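Local coordinates for putative polyphosphate kinase 2 family protein (Arthrobacter aurescens, PDB 3RHF) that probably acts as a polyphosphate kinase of the PPK2 family, transferring phosphate between polyphosphate and nucleotides, at residues A[56-67]-A[262-273]. Sequence-based numbering, arbitrary orientation.
Sequences RLAELQEKLFAE and LDALGGLQLDWP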
loop_
_atom_site.group_PDB
_atom_site.type_symbol
_atom_site.label_atom_id
_atom_site.label_comp_id
_atom_site.label_asym_id
_atom_site.label_seq_id
_atom_site.Cartn_x
_atom_site.Cartn_y
_atom_site.Cartn_z
ATOM N N ARG A 56 -5.119 -2.430 15.766
ATOM C CA ARG A 56 -3.900 -2.517 16.563
ATOM C C ARG A 56 -2.606 -2.282 15.751
ATOM O O ARG A 56 -1.697 -1.566 16.211
ATOM C CB ARG A 56 -3.818 -3.863 17.238
ATOM C CG ARG A 56 -4.899 -4.082 18.284
ATOM C CD ARG A 56 -4.771 -5.485 18.815
ATOM N NE ARG A 56 -6.003 -5.905 19.426
ATOM C CZ ARG A 56 -6.308 -7.151 19.762
ATOM N NH1 ARG A 56 -5.452 -8.150 19.569
ATOM N NH2 ARG A 56 -7.489 -7.382 20.316
ATOM N N LEU A 57 -2.527 -2.920 14.570
ATOM C CA LEU A 57 -1.390 -2.811 13.690
ATOM C C LEU A 57 -1.237 -1.362 13.190
ATOM O O LEU A 57 -0.147 -0.836 13.209
ATOM C CB LEU A 57 -1.541 -3.787 12.529
ATOM C CG LEU A 57 -0.358 -4.005 11.575
ATOM C CD1 LEU A 57 0.821 -4.555 12.316
ATOM C CD2 LEU A 57 -0.674 -4.981 10.374
ATOM N N ALA A 58 -2.340 -0.721 12.793
ATOM C CA ALA A 58 -2.311 0.687 12.368
ATOM C C ALA A 58 -1.706 1.577 13.476
ATOM O O ALA A 58 -0.850 2.388 13.234
ATOM C CB ALA A 58 -3.698 1.172 11.971
ATOM N N GLU A 59 -2.118 1.378 14.709
ATOM C CA GLU A 59 -1.557 2.157 15.788
ATOM C C GLU A 59 -0.085 1.842 15.950
ATOM O O GLU A 59 0.714 2.733 16.057
ATOM C CB GLU A 59 -2.310 1.961 17.101
ATOM C CG GLU A 59 -1.605 2.600 18.284
ATOM C CD GLU A 59 -2.467 2.793 19.556
ATOM O OE1 GLU A 59 -3.568 2.194 19.687
ATOM O OE2 GLU A 59 -2.026 3.567 20.455
ATOM N N LEU A 60 0.294 0.585 15.975
ATOM C CA LEU A 60 1.668 0.278 16.316
ATOM C C LEU A 60 2.675 0.598 15.184
ATOM O O LEU A 60 3.817 0.896 15.439
ATOM C CB LEU A 60 1.793 -1.162 16.731
ATOM C CG LEU A 60 1.422 -1.567 18.145
ATOM C CD1 LEU A 60 1.363 -3.045 18.126
ATOM C CD2 LEU A 60 2.455 -1.073 19.112
ATOM N N GLN A 61 2.236 0.578 13.951
ATOM C CA GLN A 61 3.090 0.947 12.861
ATOM C C GLN A 61 3.264 2.461 12.868
ATOM O O GLN A 61 4.324 2.968 12.604
ATOM C CB GLN A 61 2.516 0.427 11.529
ATOM C CG GLN A 61 3.188 0.912 10.272
ATOM C CD GLN A 61 2.638 2.240 9.765
ATOM O OE1 GLN A 61 1.435 2.376 9.502
ATOM N NE2 GLN A 61 3.529 3.246 9.632
ATOM N N GLU A 62 2.205 3.173 13.179
ATOM C CA GLU A 62 2.252 4.602 13.191
ATOM C C GLU A 62 3.206 5.068 14.254
ATOM O O GLU A 62 3.910 6.017 14.027
ATOM C CB GLU A 62 0.888 5.206 13.407
ATOM C CG GLU A 62 0.936 6.731 13.397
ATOM C CD GLU A 62 -0.454 7.435 13.318
ATOM O OE1 GLU A 62 -0.976 7.573 12.166
ATOM O OE2 GLU A 62 -0.974 7.902 14.380
ATOM N N LYS A 63 3.271 4.374 15.377
ATOM C CA LYS A 63 4.275 4.662 16.386
ATOM C C LYS A 63 5.680 4.357 15.948
ATOM O O LYS A 63 6.561 5.176 16.124
ATOM C CB LYS A 63 4.008 3.910 17.657
ATOM C CG LYS A 63 2.807 4.413 18.436
ATOM C CD LYS A 63 2.712 3.649 19.763
ATOM C CE LYS A 63 1.433 3.958 20.543
ATOM N NZ LYS A 63 1.276 3.059 21.719
ATOM N N LEU A 64 5.911 3.182 15.377
ATOM C CA LEU A 64 7.227 2.890 14.758
ATOM C C LEU A 64 7.688 4.050 13.900
ATOM O O LEU A 64 8.780 4.553 14.034
ATOM C CB LEU A 64 7.175 1.608 13.885
ATOM C CG LEU A 64 8.527 1.058 13.357
ATOM C CD1 LEU A 64 9.357 0.559 14.483
ATOM C CD2 LEU A 64 8.309 -0.086 12.395
ATOM N N PHE A 65 6.820 4.471 13.001
ATOM C CA PHE A 65 7.098 5.590 12.102
ATOM C C PHE A 65 7.417 6.900 12.828
ATOM O O PHE A 65 8.360 7.566 12.517
ATOM C CB PHE A 65 5.899 5.799 11.205
ATOM C CG PHE A 65 6.152 6.738 10.081
ATOM C CD1 PHE A 65 6.746 6.308 8.933
ATOM C CD2 PHE A 65 5.846 8.051 10.202
ATOM C CE1 PHE A 65 7.007 7.198 7.890
ATOM C CE2 PHE A 65 6.102 8.937 9.164
ATOM C CZ PHE A 65 6.669 8.507 8.008
ATOM N N ALA A 66 6.602 7.253 13.807
ATOM C CA ALA A 66 6.736 8.518 14.531
ATOM C C ALA A 66 8.064 8.496 15.223
ATOM O O ALA A 66 8.804 9.487 15.193
ATOM C CB ALA A 66 5.620 8.696 15.533
ATOM N N GLU A 67 8.375 7.357 15.834
ATOM C CA GLU A 67 9.651 7.199 16.528
ATOM C C GLU A 67 10.795 7.340 15.550
ATOM O O GLU A 67 11.790 8.011 15.832
ATOM C CB GLU A 67 9.747 5.843 17.220
ATOM C CG GLU A 67 8.796 5.663 18.376
ATOM C CD GLU A 67 9.490 5.535 19.728
ATOM O OE1 GLU A 67 10.369 6.359 20.022
ATOM O OE2 GLU A 67 9.131 4.634 20.515
ATOM N N LEU A 262 2.281 -8.049 15.269
ATOM C CA LEU A 262 1.922 -7.244 16.477
ATOM C C LEU A 262 2.807 -7.572 17.672
ATOM O O LEU A 262 3.162 -6.678 18.423
ATOM C CB LEU A 262 0.443 -7.405 16.894
ATOM C CG LEU A 262 -0.544 -6.925 15.822
ATOM C CD1 LEU A 262 -1.916 -7.639 15.948
ATOM C CD2 LEU A 262 -0.746 -5.422 15.834
ATOM N N ASP A 263 3.104 -8.869 17.853
ATOM C CA ASP A 263 3.905 -9.324 18.973
ATOM C C ASP A 263 5.370 -8.857 18.785
ATOM O O ASP A 263 6.004 -8.477 19.740
ATOM C CB ASP A 263 3.832 -10.843 19.094
ATOM C CG ASP A 263 2.423 -11.378 19.555
ATOM O OD1 ASP A 263 1.455 -10.607 19.853
ATOM O OD2 ASP A 263 2.308 -12.637 19.649
ATOM N N ALA A 264 5.881 -8.880 17.551
ATOM C CA ALA A 264 7.213 -8.336 17.220
ATOM C C ALA A 264 7.272 -6.811 17.498
ATOM O O ALA A 264 8.220 -6.321 18.098
ATOM C CB ALA A 264 7.567 -8.625 15.769
ATOM N N LEU A 265 6.240 -6.095 17.079
ATOM C CA LEU A 265 6.147 -4.682 17.299
ATOM C C LEU A 265 5.948 -4.333 18.755
ATOM O O LEU A 265 6.438 -3.321 19.208
ATOM C CB LEU A 265 4.994 -4.122 16.512
ATOM C CG LEU A 265 5.211 -3.998 15.033
ATOM C CD1 LEU A 265 3.990 -3.812 14.257
ATOM C CD2 LEU A 265 6.103 -2.829 14.842
ATOM N N GLY A 266 5.217 -5.161 19.485
ATOM C CA GLY A 266 4.980 -4.962 20.930
ATOM C C GLY A 266 6.241 -5.196 21.746
ATOM O O GLY A 266 6.385 -4.691 22.851
ATOM N N GLY A 267 7.164 -5.967 21.183
ATOM C CA GLY A 267 8.438 -6.233 21.807
ATOM C C GLY A 267 9.364 -5.055 21.619
ATOM O O GLY A 267 10.435 -5.037 22.179
ATOM N N LEU A 268 8.987 -4.052 20.839
ATOM C CA LEU A 268 9.900 -2.928 20.638
ATOM C C LEU A 268 9.724 -1.760 21.616
ATOM O O LEU A 268 10.524 -0.874 21.582
ATOM C CB LEU A 268 9.814 -2.448 19.212
ATOM C CG LEU A 268 10.282 -3.479 18.187
ATOM C CD1 LEU A 268 9.979 -2.984 16.800
ATOM C CD2 LEU A 268 11.762 -3.744 18.359
ATOM N N GLN A 269 8.705 -1.780 22.483
ATOM C CA GLN A 269 8.490 -0.749 23.508
ATOM C C GLN A 269 8.336 0.631 22.857
ATOM O O GLN A 269 8.940 1.604 23.279
ATOM C CB GLN A 269 9.644 -0.674 24.506
ATOM C CG GLN A 269 10.345 -1.981 24.919
ATOM C CD GLN A 269 10.204 -2.277 26.413
ATOM O OE1 GLN A 269 9.239 -2.918 26.842
ATOM N NE2 GLN A 269 11.162 -1.806 27.207
ATOM N N LEU A 270 7.516 0.678 21.821
ATOM C CA LEU A 270 7.215 1.894 21.084
ATOM C C LEU A 270 6.202 2.734 21.896
ATOM O O LEU A 270 5.315 2.209 22.527
ATOM C CB LEU A 270 6.646 1.552 19.675
ATOM C CG LEU A 270 7.457 0.607 18.753
ATOM C CD1 LEU A 270 6.789 0.326 17.389
ATOM C CD2 LEU A 270 8.871 1.168 18.541
ATOM N N ASP A 271 6.414 4.038 21.908
ATOM C CA ASP A 271 5.426 4.976 22.347
ATOM C C ASP A 271 5.566 6.202 21.494
ATOM O O ASP A 271 6.542 6.371 20.799
ATOM C CB ASP A 271 5.590 5.382 23.829
ATOM C CG ASP A 271 4.222 5.832 24.479
ATOM O OD1 ASP A 271 3.177 5.952 23.760
ATOM O OD2 ASP A 271 4.193 6.074 25.708
ATOM N N TRP A 272 4.584 7.061 21.592
ATOM C CA TRP A 272 4.562 8.300 20.870
ATOM C C TRP A 272 5.642 9.220 21.362
ATOM O O TRP A 272 5.830 9.375 22.570
ATOM C CB TRP A 272 3.222 9.004 21.089
ATOM C CG TRP A 272 2.051 8.170 20.695
ATOM C CD1 TRP A 272 1.123 7.634 21.516
ATOM C CD2 TRP A 272 1.687 7.792 19.366
ATOM N NE1 TRP A 272 0.194 6.954 20.784
ATOM C CE2 TRP A 272 0.512 7.049 19.459
ATOM C CE3 TRP A 272 2.232 8.041 18.109
ATOM C CZ2 TRP A 272 -0.120 6.523 18.355
ATOM C CZ3 TRP A 272 1.615 7.510 17.008
ATOM C CH2 TRP A 272 0.452 6.756 17.135
ATOM N N PRO A 273 6.326 9.872 20.428
ATOM C CA PRO A 273 7.324 10.887 20.800
ATOM C C PRO A 273 6.732 12.103 21.499
ATOM O O PRO A 273 5.639 12.558 21.150
ATOM C CB PRO A 273 7.946 11.307 19.458
ATOM C CG PRO A 273 7.564 10.238 18.511
ATOM C CD PRO A 273 6.254 9.669 18.982
#
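Trp272 lies against Lys63 where the tail leaving helix 250-266 runs over helix 43-69, in the P-loop-type three-layer alpha/beta/alpha sandwich of the PPK2 family. CG of Lys63 sits over one face of the indole, 3.4 Å from the centroid of the six-membered ring and 2° off its normal, a CH-pi contact. The extended lysine chain then crosses the indole, and its NZ forms a salt bridge with Glu59 OE2 at 3.6 Å. Ala66 CB lies at the ring edge, and the CG of Glu62 meets that edge in plane. Trp208 of the second subunit brings its ring nearly parallel to that of Trp272, so the tail also joins the dimer contact. With the indole of Trp272 cut back to an alanine, the Lys63 chain would probably lose the ring it lies on and Trp208 of the second subunit its ring partner.

Further in, Leu270 drops CD1 beside Leu64 CB, 3.8 Å away. Between the helices, Leu60 CD1 packs on Leu262 CD2 at 3.9 Å, while the CD1 atoms of Leu57 and Leu265 meet. These two helix segments run 38° from parallel, their axes 10.3 Å apart. The turn into the tail comes at Gln269, which has positive phi. Pro273 sets CD on Ala66 CB, 3.6 Å away. Glu67 bends at chi2 (-114°), bringing its carboxylate back to the tail backbone, and Asn72 weakly holds OE1. The amide N of Asp271 donates to Glu67 OE2 at 3.1 Å, reaching the oxygen from above the carboxylate plane.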